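PDB 1VHZ: ADP compounds hydrolase nudE from Escherichia coli, which hydrolyses ADP-ribose, NADH and the dinucleotides Ap2A and Ap3A as a magnesium-dependent Nudix enzyme, cleaving ADP-ribose to AMP and ribose 5-phosphate. Local coordinates for residues 102-107 / 132-137; 52-57 / 78-83; 23-28 / 43-48. All coordinates share one frame; numbering follows the deposited sequence.

Contact 1 (102-107 / 132-137)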
loop_
_atom_site.group_PDB
_atom_site.type_symbol
_atom_site.label_atom_id
_atom_site.label_comp_id
_atom_site.label_asym_id
_atom_site.label_seq_id
_atom_site.Cartn_x
_atom_site.Cartn_y
_atom_site.Cartn_z
ATOM N N VAL A 102 -12.624 -17.340 7.885
ATOM C CA VAL A 102 -12.889 -17.300 9.327
ATOM C C VAL A 102 -14.092 -18.057 9.774
ATOM O O VAL A 102 -14.390 -18.095 10.974
ATOM C CB VAL A 102 -12.880 -15.777 9.616
ATOM C CG1 VAL A 102 -14.009 -15.238 10.415
ATOM C CG2 VAL A 102 -11.504 -15.424 10.190
ATOM N N GLY A 103 -14.846 -18.702 8.878
ATOM C CA GLY A 103 -16.003 -19.469 9.269
ATOM C C GLY A 103 -17.239 -18.687 9.641
ATOM O O GLY A 103 -18.163 -19.246 10.244
ATOM N N PHE A 104 -17.375 -17.434 9.221
ATOM C CA PHE A 104 -18.564 -16.657 9.513
ATOM C C PHE A 104 -19.009 -15.922 8.223
ATOM O O PHE A 104 -18.204 -15.631 7.364
ATOM C CB PHE A 104 -18.346 -15.550 10.520
ATOM C CG PHE A 104 -18.082 -15.842 11.953
ATOM C CD1 PHE A 104 -19.084 -16.272 12.807
ATOM C CD2 PHE A 104 -16.813 -15.621 12.491
ATOM C CE1 PHE A 104 -18.844 -16.509 14.144
ATOM C CE2 PHE A 104 -16.563 -15.853 13.833
ATOM C CZ PHE A 104 -17.576 -16.301 14.660
ATOM N N GLY A 105 -20.296 -15.641 8.181
ATOM C CA GLY A 105 -20.881 -14.823 7.108
ATOM C C GLY A 105 -21.269 -13.544 7.869
ATOM O O GLY A 105 -21.160 -13.573 9.112
ATOM N N ALA A 106 -21.714 -12.490 7.223
ATOM C CA ALA A 106 -22.099 -11.293 7.987
ATOM C C ALA A 106 -23.423 -10.764 7.461
ATOM O O ALA A 106 -23.570 -10.721 6.238
ATOM C CB ALA A 106 -21.024 -10.214 7.867
ATOM N N ASN A 107 -24.350 -10.358 8.325
ATOM C CA ASN A 107 -25.612 -9.810 7.807
ATOM C C ASN A 107 -25.462 -8.324 7.521
ATOM O O ASN A 107 -26.303 -7.746 6.848
ATOM C CB ASN A 107 -26.765 -9.997 8.797
ATOM C CG ASN A 107 -27.119 -11.474 8.962
ATOM O OD1 ASN A 107 -27.231 -12.199 7.979
ATOM N ND2 ASN A 107 -27.250 -11.920 10.200
ATOM N N GLN A 132 -20.295 -6.863 10.178
ATOM C CA GLN A 132 -20.904 -6.961 11.496
ATOM C C GLN A 132 -22.105 -7.914 11.423
ATOM O O GLN A 132 -22.610 -8.201 10.337
ATOM C CB GLN A 132 -21.393 -5.627 12.040
ATOM C CG GLN A 132 -20.424 -4.481 11.901
ATOM C CD GLN A 132 -20.997 -3.158 12.357
ATOM O OE1 GLN A 132 -20.928 -2.842 13.542
ATOM N NE2 GLN A 132 -21.566 -2.403 11.432
ATOM N N ASP A 133 -22.615 -8.271 12.591
ATOM C CA ASP A 133 -23.745 -9.173 12.731
ATOM C C ASP A 133 -23.420 -10.485 12.023
ATOM O O ASP A 133 -24.025 -10.885 11.029
ATOM C CB ASP A 133 -25.038 -8.545 12.232
ATOM C CG ASP A 133 -26.233 -9.453 12.554
ATOM O OD1 ASP A 133 -26.103 -10.290 13.476
ATOM O OD2 ASP A 133 -27.258 -9.350 11.869
ATOM N N LEU A 134 -22.392 -11.147 12.549
ATOM C CA LEU A 134 -21.888 -12.391 12.005
ATOM C C LEU A 134 -22.672 -13.622 12.453
ATOM O O LEU A 134 -23.254 -13.640 13.523
ATOM C CB LEU A 134 -20.429 -12.605 12.436
ATOM C CG LEU A 134 -19.466 -11.437 12.369
ATOM C CD1 LEU A 134 -18.026 -11.918 12.581
ATOM C CD2 LEU A 134 -19.559 -10.683 11.050
ATOM N N TYR A 135 -22.590 -14.664 11.641
ATOM C CA TYR A 135 -23.246 -15.937 11.914
ATOM C C TYR A 135 -22.314 -17.025 11.361
ATOM O O TYR A 135 -21.615 -16.758 10.380
ATOM C CB TYR A 135 -24.627 -16.033 11.262
ATOM C CG TYR A 135 -24.591 -15.820 9.767
ATOM C CD1 TYR A 135 -24.324 -16.849 8.888
ATOM C CD2 TYR A 135 -24.772 -14.540 9.242
ATOM C CE1 TYR A 135 -24.267 -16.630 7.513
ATOM C CE2 TYR A 135 -24.727 -14.310 7.879
ATOM C CZ TYR A 135 -24.474 -15.360 7.023
ATOM O OH TYR A 135 -24.421 -15.122 5.661
ATOM N N PRO A 136 -22.263 -18.165 12.026
ATOM C CA PRO A 136 -21.430 -19.272 11.615
ATOM C C PRO A 136 -21.826 -19.844 10.267
ATOM O O PRO A 136 -22.991 -20.138 9.995
ATOM C CB PRO A 136 -21.610 -20.333 12.700
ATOM C CG PRO A 136 -22.382 -19.697 13.796
ATOM C CD PRO A 136 -23.070 -18.486 13.226
ATOM N N GLU A 137 -20.859 -20.002 9.383
ATOM C CA GLU A 137 -21.055 -20.562 8.056
ATOM C C GLU A 137 -19.660 -20.656 7.414
ATOM O O GLU A 137 -18.972 -19.652 7.261
ATOM C CB GLU A 137 -21.985 -19.831 7.118
ATOM C CG GLU A 137 -22.080 -20.513 5.760
ATOM C CD GLU A 137 -23.015 -19.862 4.774
ATOM O OE1 GLU A 137 -22.906 -20.148 3.555
ATOM O OE2 GLU A 137 -23.890 -19.064 5.161
#

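Contact 2 (52-57 / 78-83)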
loop_
_atom_site.group_PDB
_atom_site.type_symbol
_atom_site.label_atom_id
_atom_site.label_comp_id
_atom_site.label_asym_id
_atom_site.label_seq_id
_atom_site.Cartn_x
_atom_site.Cartn_y
_atom_site.Cartn_z
ATOM N N VAL A 52 -10.557 -7.379 -2.182
ATOM C CA VAL A 52 -11.428 -7.001 -1.087
ATOM C C VAL A 52 -10.736 -7.326 0.242
ATOM O O VAL A 52 -9.969 -8.287 0.352
ATOM C CB VAL A 52 -12.799 -7.695 -1.149
ATOM C CG1 VAL A 52 -12.691 -9.196 -0.939
ATOM C CG2 VAL A 52 -13.767 -7.115 -0.111
ATOM N N MET A 53 -10.872 -6.437 1.201
ATOM C CA MET A 53 -10.283 -6.651 2.534
ATOM C C MET A 53 -11.456 -6.503 3.510
ATOM O O MET A 53 -12.245 -5.566 3.375
ATOM C CB MET A 53 -9.131 -5.717 2.844
ATOM C CG MET A 53 -8.982 -5.350 4.324
ATOM S SD MET A 53 -7.538 -4.296 4.676
ATOM C CE MET A 53 -7.437 -3.436 3.110
ATOM N N ILE A 54 -11.606 -7.455 4.412
ATOM C CA ILE A 54 -12.726 -7.429 5.342
ATOM C C ILE A 54 -12.298 -7.229 6.784
ATOM O O ILE A 54 -11.373 -7.858 7.286
ATOM C CB ILE A 54 -13.540 -8.745 5.288
ATOM C CG1 ILE A 54 -13.829 -9.135 3.849
ATOM C CG2 ILE A 54 -14.840 -8.603 6.073
ATOM C CD1 ILE A 54 -12.754 -9.984 3.214
ATOM N N VAL A 55 -12.993 -6.320 7.434
ATOM C CA VAL A 55 -12.777 -5.972 8.816
ATOM C C VAL A 55 -14.018 -6.357 9.632
ATOM O O VAL A 55 -14.960 -5.580 9.763
ATOM C CB VAL A 55 -12.492 -4.463 8.956
ATOM C CG1 VAL A 55 -12.258 -4.096 10.409
ATOM C CG2 VAL A 55 -11.260 -4.062 8.119
ATOM N N PRO A 56 -13.993 -7.550 10.204
ATOM C CA PRO A 56 -15.066 -8.067 11.021
ATOM C C PRO A 56 -15.010 -7.546 12.448
ATOM O O PRO A 56 -13.949 -7.461 13.072
ATOM C CB PRO A 56 -14.884 -9.573 11.007
ATOM C CG PRO A 56 -13.686 -9.853 10.174
ATOM C CD PRO A 56 -12.910 -8.567 10.079
ATOM N N ILE A 57 -16.161 -7.119 12.941
ATOM C CA ILE A 57 -16.320 -6.625 14.305
ATOM C C ILE A 57 -17.384 -7.480 15.002
ATOM O O ILE A 57 -18.470 -7.632 14.418
ATOM C CB ILE A 57 -16.806 -5.160 14.330
ATOM C CG1 ILE A 57 -15.805 -4.254 13.629
ATOM C CG2 ILE A 57 -17.075 -4.713 15.767
ATOM C CD1 ILE A 57 -16.187 -2.823 13.426
ATOM N N GLY A 78 -3.243 -9.328 10.562
ATOM C CA GLY A 78 -4.026 -8.300 9.879
ATOM C C GLY A 78 -5.423 -8.742 9.495
ATOM O O GLY A 78 -5.973 -9.690 10.033
ATOM N N PHE A 79 -5.996 -7.995 8.564
ATOM C CA PHE A 79 -7.341 -8.236 8.089
ATOM C C PHE A 79 -7.358 -9.216 6.920
ATOM O O PHE A 79 -6.442 -9.279 6.106
ATOM C CB PHE A 79 -8.009 -6.915 7.691
ATOM C CG PHE A 79 -7.993 -5.906 8.814
ATOM C CD1 PHE A 79 -7.290 -4.721 8.694
ATOM C CD2 PHE A 79 -8.667 -6.170 10.003
ATOM C CE1 PHE A 79 -7.282 -3.796 9.731
ATOM C CE2 PHE A 79 -8.656 -5.258 11.039
ATOM C CZ PHE A 79 -7.967 -4.062 10.908
ATOM N N SER A 80 -8.409 -10.002 6.901
ATOM C CA SER A 80 -8.644 -11.004 5.851
ATOM C C SER A 80 -8.765 -10.302 4.520
ATOM O O SER A 80 -9.349 -9.215 4.384
ATOM C CB SER A 80 -9.882 -11.803 6.309
ATOM O OG SER A 80 -10.652 -12.201 5.199
ATOM N N LYS A 81 -8.125 -10.810 3.486
ATOM C CA LYS A 81 -8.085 -10.232 2.161
ATOM C C LYS A 81 -8.247 -11.314 1.095
ATOM O O LYS A 81 -7.767 -12.438 1.289
ATOM C CB LYS A 81 -6.663 -9.622 1.919
ATOM C CG LYS A 81 -6.325 -8.452 2.799
ATOM C CD LYS A 81 -4.881 -8.018 2.819
ATOM C CE LYS A 81 -4.586 -7.065 3.976
ATOM N NZ LYS A 81 -4.244 -7.737 5.275
ATOM N N GLY A 82 -8.797 -10.939 -0.045
ATOM C CA GLY A 82 -8.963 -11.875 -1.156
ATOM C C GLY A 82 -9.326 -11.105 -2.427
ATOM O O GLY A 82 -9.396 -9.881 -2.458
ATOM N N LEU A 83 -9.587 -11.846 -3.491
ATOM C CA LEU A 83 -9.958 -11.276 -4.757
ATOM C C LEU A 83 -11.465 -11.334 -4.990
ATOM O O LEU A 83 -12.160 -12.214 -4.502
ATOM C CB LEU A 83 -9.251 -12.045 -5.892
ATOM C CG LEU A 83 -7.726 -11.966 -5.864
ATOM C CD1 LEU A 83 -7.131 -12.831 -6.978
ATOM C CD2 LEU A 83 -7.273 -10.522 -6.008
HETATM O O HOH W 1 -9.823 -10.272 9.263
#

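Contact 3 (23-28 / 43-48)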
loop_
_atom_site.group_PDB
_atom_site.type_symbol
_atom_site.label_atom_id
_atom_site.label_comp_id
_atom_site.label_asym_id
_atom_site.label_seq_id
_atom_site.Cartn_x
_atom_site.Cartn_y
_atom_site.Cartn_z
ATOM N N LEU A 23 2.419 -16.232 -12.099
ATOM C CA LEU A 23 1.517 -15.245 -11.510
ATOM C C LEU A 23 1.770 -13.820 -11.947
ATOM O O LEU A 23 0.956 -12.918 -11.680
ATOM C CB LEU A 23 1.649 -15.377 -9.984
ATOM C CG LEU A 23 0.942 -14.382 -9.083
ATOM C CD1 LEU A 23 -0.575 -14.450 -9.244
ATOM C CD2 LEU A 23 1.320 -14.600 -7.622
ATOM N N PHE A 24 2.891 -13.543 -12.623
ATOM C CA PHE A 24 3.206 -12.198 -13.048
ATOM C C PHE A 24 3.459 -12.011 -14.534
ATOM O O PHE A 24 4.106 -12.818 -15.197
ATOM C CB PHE A 24 4.496 -11.701 -12.339
ATOM C CG PHE A 24 4.335 -11.591 -10.853
ATOM C CD1 PHE A 24 3.706 -10.492 -10.287
ATOM C CD2 PHE A 24 4.786 -12.602 -10.022
ATOM C CE1 PHE A 24 3.559 -10.400 -8.916
ATOM C CE2 PHE A 24 4.639 -12.516 -8.656
ATOM C CZ PHE A 24 4.024 -11.414 -8.098
ATOM N N THR A 25 2.976 -10.872 -15.053
ATOM C CA THR A 25 3.229 -10.556 -16.451
ATOM C C THR A 25 3.684 -9.103 -16.528
ATOM O O THR A 25 2.938 -8.168 -16.256
ATOM C CB THR A 25 2.173 -10.961 -17.459
ATOM O OG1 THR A 25 2.104 -10.003 -18.539
ATOM C CG2 THR A 25 0.809 -11.193 -16.882
ATOM N N VAL A 26 4.990 -8.938 -16.751
ATOM C CA VAL A 26 5.594 -7.618 -16.824
ATOM C C VAL A 26 5.689 -7.093 -18.248
ATOM O O VAL A 26 6.095 -7.741 -19.202
ATOM C CB VAL A 26 6.919 -7.522 -16.069
ATOM C CG1 VAL A 26 7.652 -8.850 -16.054
ATOM C CG2 VAL A 26 7.830 -6.416 -16.600
ATOM N N GLU A 27 5.220 -5.848 -18.386
ATOM C CA GLU A 27 5.186 -5.121 -19.625
ATOM C C GLU A 27 6.169 -3.951 -19.672
ATOM O O GLU A 27 6.432 -3.301 -18.666
ATOM C CB GLU A 27 3.788 -4.477 -19.815
ATOM C CG GLU A 27 2.718 -5.506 -20.106
ATOM C CD GLU A 27 1.357 -4.881 -20.254
ATOM O OE1 GLU A 27 1.166 -3.766 -19.732
ATOM O OE2 GLU A 27 0.493 -5.489 -20.909
ATOM N N SER A 28 6.680 -3.719 -20.866
ATOM C CA SER A 28 7.583 -2.591 -21.117
ATOM C C SER A 28 6.699 -1.564 -21.850
ATOM O O SER A 28 5.982 -1.967 -22.771
ATOM C CB SER A 28 8.760 -2.975 -21.990
ATOM O OG SER A 28 9.894 -2.175 -21.705
ATOM N N ARG A 43 5.946 -2.151 -15.975
ATOM C CA ARG A 43 4.825 -2.287 -15.068
ATOM C C ARG A 43 4.236 -3.701 -15.183
ATOM O O ARG A 43 4.503 -4.441 -16.126
ATOM C CB ARG A 43 3.666 -1.306 -15.378
ATOM C CG ARG A 43 3.021 -1.623 -16.724
ATOM C CD ARG A 43 1.869 -0.698 -17.066
ATOM N NE ARG A 43 1.200 -1.140 -18.282
ATOM C CZ ARG A 43 0.373 -0.451 -19.045
ATOM N NH1 ARG A 43 -0.159 -1.030 -20.115
ATOM N NH2 ARG A 43 0.057 0.811 -18.767
ATOM N N MET A 44 3.363 -3.967 -14.224
ATOM C CA MET A 44 2.662 -5.251 -14.229
ATOM C C MET A 44 1.460 -5.094 -15.159
ATOM O O MET A 44 0.878 -4.003 -15.214
ATOM C CB MET A 44 2.271 -5.677 -12.825
ATOM C CG MET A 44 2.838 -7.074 -12.517
ATOM S SD MET A 44 4.616 -7.011 -12.309
ATOM C CE MET A 44 5.150 -8.459 -13.191
ATOM N N ARG A 45 1.175 -6.100 -15.967
ATOM C CA ARG A 45 0.053 -6.019 -16.886
ATOM C C ARG A 45 -1.202 -5.531 -16.155
ATOM O O ARG A 45 -1.585 -6.071 -15.132
ATOM C CB ARG A 45 -0.221 -7.368 -17.551
ATOM C CG ARG A 45 -1.277 -7.305 -18.641
ATOM C CD ARG A 45 -1.165 -8.489 -19.596
ATOM N NE ARG A 45 -1.756 -8.182 -20.895
ATOM C CZ ARG A 45 -3.048 -7.981 -21.131
ATOM N NH1 ARG A 45 -3.938 -8.054 -20.147
ATOM N NH2 ARG A 45 -3.471 -7.703 -22.361
ATOM N N PRO A 46 -1.831 -4.501 -16.703
ATOM C CA PRO A 46 -3.035 -3.939 -16.157
ATOM C C PRO A 46 -4.168 -4.958 -16.139
ATOM O O PRO A 46 -4.412 -5.692 -17.091
ATOM C CB PRO A 46 -3.395 -2.770 -17.068
ATOM C CG PRO A 46 -2.201 -2.523 -17.904
ATOM C CD PRO A 46 -1.413 -3.803 -17.952
ATOM N N THR A 47 -4.870 -4.978 -15.015
ATOM C CA THR A 47 -5.998 -5.883 -14.852
ATOM C C THR A 47 -7.158 -5.128 -14.211
ATOM O O THR A 47 -6.956 -4.083 -13.589
ATOM C CB THR A 47 -5.614 -7.083 -13.966
ATOM O OG1 THR A 47 -6.766 -7.895 -13.730
ATOM C CG2 THR A 47 -5.056 -6.597 -12.636
ATOM N N ASN A 48 -8.362 -5.650 -14.385
ATOM C CA ASN A 48 -9.531 -5.015 -13.775
ATOM C C ASN A 48 -10.001 -5.883 -12.611
ATOM O O ASN A 48 -11.036 -5.616 -12.013
ATOM C CB ASN A 48 -10.610 -4.742 -14.815
ATOM C CG ASN A 48 -10.239 -3.527 -15.662
ATOM O OD1 ASN A 48 -10.320 -2.400 -15.171
ATOM N ND2 ASN A 48 -9.808 -3.736 -16.898
#

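Contact 1 (102-107 / 132-137)
Asn107 meets both Asp133 and Tyr135 where strands 104-106 and 134-136 pair antiparallel, at the surface end of a β hairpin. Its ND2 donates to OD2 of Asp133 (3.1 Å); the acceptor lies close to the amide plane, but the donor comes from above the carboxylate, the two planes standing 62° apart. The backbone N of Asn107 also donates to O of Asp133 (2.8 Å), so main chain and side chain grip the same residue. On the other branch, OD1 of Asn107 comes within 3.3 Å of CE2 of Tyr135, with amide and ring turned only 23° against each other.

Tyr135 folds its ring across the opposing strand because CG sits between its backbone N and carbonyl carbon (chi1 57°). CA of Gly105 lies 3.9 Å from the Tyr135 ring centroid, a CH-pi contact over the face, and a β-carbon on this glycine would collide with CZ. The same two residues form a hydrogen-bonded pair, N to O in both directions.

On the opposite face of the sheet, Leu134 divides its methyls: CD1 covers a face of the Phe104 ring, 4.2 Å from its centroid, while CD2 meets CB of Ala106 at 3.5 Å. The backbone of Tyr135 and Pro136 borders the edge of the Phe104 ring.

Gly103, the last residue of the Nudix box, accepts from N of Glu137 through its O (2.9 Å) just after helix 90-102. That helix packs on the hairpin: Tyr135 touches its Asn95 and Lys99, Ala106 touches Leu98, and Asn95 takes the N-H of Ala106.

Contact 2 (52-57 / 78-83)
The Nudix box opens at Gly82, which pairs here with Val52. Val52 N donates to Gly82 O (2.8 Å) and Gly82 N returns a bond to Val52 O (2.9 Å); two residues on, Ile54 N donates to Ser80 O (2.9 Å). CD1 of Ile54 lies 3.6 Å from OG of Ser80, and that hydroxyl is hydrogen-bonded to Glu101, a metal ligand by similarity. Strand 51-58 is central in the mixed sheet of the Nudix fold: it runs antiparallel to 80-83 and 61-69 and parallel to 125-136, while Ile54 packs on helix 90-102.

Just before strand 80-83, Phe79 turns its side chain toward strand 52-57. CG2 of Val55 stands over the centre of its ring, 3.8 Å from the centroid, and CG of Met53 touches CB of Phe79 at the same distance. With chi2 of Met53 extended (177°), SD comes obliquely to that ring as a Met-aromatic contact, 5.2 Å from the centroid. With an alanine in place of Phe79, Val55 CG2 and Met53 SD would probably lose their aromatic partner and a gap would open beside Leu64 of strand 61-69. Lys81 curls its NZ back onto a lone pair of Phe79 O (2.8 Å) and also bonds Asn171.

Contact 3 (23-28 / 43-48)
Glu27 pairs with Arg43 in the β hairpin of strands 25-32 and 38-44, part of the three-stranded antiparallel sheet near the N-terminus. N of Glu27 donates to O of Arg43 (2.8 Å), and N of Arg43 donates back to O of Glu27. From there the Glu27 side chain runs out extended beyond CG (chi2 179°). Its CB lies 3.8 Å from Arg43 O, and its CD rests beside CA of Arg45 and CD of Pro46. At the tip the two oxygens part company. OE1 takes both NE (3.0 Å) and NH1 (3.1 Å) of Arg43, lying in the guanidinium plane at its edge, a salt bridge made by two N-H groups on one oxygen; carboxylate and guanidinium planes are 33° apart. OE2 faces Arg45, the second arm of the network, 3.5 Å from its NE but off the plane of that guanidinium, so the attraction is one of charge without a directed hydrogen bond. Two arginines around a buried carboxylate would probably favour its ionised form.

Arg43 also crosses the dimer interface, its NH2 bonding Glu73 and the carbonyl of Val70 of the second subunit; the nearest atoms of its side chain and of bound ADP-ribose are about 5 Å apart. On the other face of the hairpin the bend of Met44 at chi2 puts SD obliquely to the Phe24 ring in a Met-aromatic contact. The further bend at chi3 wedges the methyl between two side chains: Met44 CE lies 3.4 Å from Phe24 CB and 3.5 Å from Val26 CB.

Contact 2 is the buried one of the three, contact 1 lies at the surface and contact 3 is partly buried. Contacts 1 and 2 belong to one sheet, strands 125-136 and 51-58 being neighbours in it; they touch where Leu134 CD1 packs on Pro56 CB at 4.2 Å, and helix 90-102 packs on both. Contact 3 lies in the separate N-terminal sheet, its centre about 24 Å from that of contact 2 and 35 Å from that of contact 1. Aliphatic and aromatic side chains dominate contact 2, an amide-carboxylate bond lies on the exposed side of contact 1, and charged groups govern contact 3, beside ligand and second subunit.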